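Local coordinates for vesicular integral-membrane protein VIP36 (Canis lupus familiaris, PDB 2DUR), which binds high-mannose glycans through its calcium-dependent lumenal lectin domain and helps transport and sort glycoproteins in the early secretory pathway, at residues Thr122-Val125 with Phe126-Ser130. Sequence-based numbering, arbitrary orientation.
Sequences TERV and FPYIS
Arg124 lies across one face of the Tyr128 ring, just where the loop after strand 109-114 turns into strand 128-135. Its CB touches both aromatic side chains, 3.9 Å from Phe126 CE1 and 4.0 Å from Tyr128 CD1. CG then passes Tyr128 CE1. CD makes the main touch, a CH-pi contact 3.5 Å from the Tyr128 ring centroid. The chain bends about CG-CD (chi3 -79°), which turns the guanidinium on end against the ring. The two planes stand 78° apart, and Tyr128 CE2 meets the guanidinium at its edge. Arg124 CZ lies 4.9 Å from the centroid of the Tyr128 ring, an off-centre cation-pi contact. At the tip, Arg124 NH1 donates to a water O at 3.0 Å. Ser130 OG hydrogen-bonds to the same water. NH1 also forms a salt bridge with Glu150, whose carboxylate hydrogen-bonds Tyr128 OH as well. NH2 reaches the backbone O of Asp145.

An ST turn leads into Arg124. Thr122 OG1, anti to its own backbone N (chi1 -171°), accepts from Arg124 N at 3.0 Å. The same OG1 meets the edge of the Phe126 ring at CE1. Tyr128 CB rests over one face of that ring. The peptide bond between Phe126 and Pro127 is cis.

The Phe126 side chain also touches Asp114 and Asp145, both calcium ligands, and comes within about 4 Å of the calcium ion. The turn therefore packs beside the metal site of this legume-like lectin domain. Glu150 probably offsets the charge of Arg124 and, by gripping both Arg124 and Tyr128, probably helps hold the arginine against the ring. The NH2 bond to Asp145 O ties the arginine to the backbone of a residue that binds calcium.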
loop_
_atom_site.group_PDB
_atom_site.type_symbol
_atom_site.label_atom_id
_atom_site.label_comp_id
_atom_site.label_asym_id
_atom_site.label_seq_id
_atom_site.Cartn_x
_atom_site.Cartn_y
_atom_site.Cartn_z
ATOM N N THR A 122 2.422 12.522 19.684
ATOM C CA THR A 122 3.240 12.245 18.509
ATOM C C THR A 122 4.443 13.176 18.364
ATOM O O THR A 122 4.360 14.362 18.691
ATOM C CB THR A 122 2.406 12.264 17.201
ATOM O OG1 THR A 122 3.216 11.789 16.115
ATOM C CG2 THR A 122 1.871 13.681 16.871
ATOM N N GLU A 123 5.550 12.608 17.884
ATOM C CA GLU A 123 6.735 13.364 17.486
ATOM C C GLU A 123 6.859 13.441 15.961
ATOM O O GLU A 123 7.882 13.887 15.441
ATOM C CB GLU A 123 8.012 12.738 18.083
ATOM C CG GLU A 123 8.092 12.765 19.618
ATOM C CD GLU A 123 9.425 12.236 20.158
ATOM O OE1 GLU A 123 9.953 11.241 19.602
ATOM O OE2 GLU A 123 9.945 12.806 21.148
ATOM N N ARG A 124 5.817 13.007 15.253
ATOM C CA ARG A 124 5.813 12.985 13.796
ATOM C C ARG A 124 4.944 14.112 13.203
ATOM O O ARG A 124 3.989 14.577 13.834
ATOM C CB ARG A 124 5.372 11.599 13.289
ATOM C CG ARG A 124 6.408 10.520 13.592
ATOM C CD ARG A 124 6.001 9.083 13.216
ATOM N NE ARG A 124 5.103 8.493 14.194
ATOM C CZ ARG A 124 4.458 7.345 14.020
ATOM N NH1 ARG A 124 4.639 6.653 12.902
ATOM N NH2 ARG A 124 3.637 6.891 14.960
ATOM N N VAL A 125 5.285 14.535 11.988
ATOM C CA VAL A 125 4.475 15.475 11.217
ATOM C C VAL A 125 3.642 14.707 10.176
ATOM O O VAL A 125 4.166 13.853 9.477
ATOM C CB VAL A 125 5.353 16.536 10.519
ATOM C CG1 VAL A 125 4.519 17.413 9.605
ATOM C CG2 VAL A 125 6.102 17.380 11.569
ATOM N N PHE A 126 2.353 15.025 10.080
ATOM C CA PHE A 126 1.428 14.310 9.185
ATOM C C PHE A 126 1.085 15.119 7.917
ATOM O O PHE A 126 1.242 16.352 7.915
ATOM C CB PHE A 126 0.157 13.878 9.956
ATOM C CG PHE A 126 0.397 12.719 10.878
ATOM C CD1 PHE A 126 1.205 12.868 12.001
ATOM C CD2 PHE A 126 -0.139 11.461 10.593
ATOM C CE1 PHE A 126 1.472 11.778 12.851
ATOM C CE2 PHE A 126 0.122 10.363 11.425
ATOM C CZ PHE A 126 0.925 10.520 12.559
ATOM N N PRO A 127 0.640 14.440 6.839
ATOM C CA PRO A 127 0.526 12.982 6.708
ATOM C C PRO A 127 1.861 12.246 6.795
ATOM O O PRO A 127 2.918 12.815 6.508
ATOM C CB PRO A 127 -0.073 12.788 5.322
ATOM C CG PRO A 127 -0.784 14.109 5.052
ATOM C CD PRO A 127 0.146 15.117 5.627
ATOM N N TYR A 128 1.805 10.979 7.184
ATOM C CA TYR A 128 3.034 10.233 7.460
ATOM C C TYR A 128 2.926 8.873 6.770
ATOM O O TYR A 128 1.941 8.133 6.968
ATOM C CB TYR A 128 3.248 10.090 8.997
ATOM C CG TYR A 128 4.631 9.608 9.362
ATOM C CD1 TYR A 128 5.697 10.501 9.482
ATOM C CD2 TYR A 128 4.887 8.244 9.557
ATOM C CE1 TYR A 128 6.962 10.050 9.800
ATOM C CE2 TYR A 128 6.166 7.788 9.869
ATOM C CZ TYR A 128 7.195 8.698 9.990
ATOM O OH TYR A 128 8.470 8.267 10.290
ATOM N N ILE A 129 3.930 8.564 5.960
ATOM C CA ILE A 129 3.969 7.310 5.223
ATOM C C ILE A 129 4.958 6.411 5.941
ATOM O O ILE A 129 6.089 6.798 6.188
ATOM C CB ILE A 129 4.481 7.514 3.756
ATOM C CG1 ILE A 129 3.493 8.403 2.983
ATOM C CG2 ILE A 129 4.682 6.175 3.044
ATOM C CD1 ILE A 129 3.943 8.686 1.543
ATOM N N SER A 130 4.541 5.197 6.270
ATOM C CA SER A 130 5.447 4.287 6.984
ATOM C C SER A 130 5.297 2.864 6.477
ATOM O O SER A 130 4.359 2.554 5.758
ATOM C CB SER A 130 5.223 4.377 8.500
ATOM O OG SER A 130 3.926 3.919 8.860
HETATM O O HOH W 1 3.646 4.140 11.712
#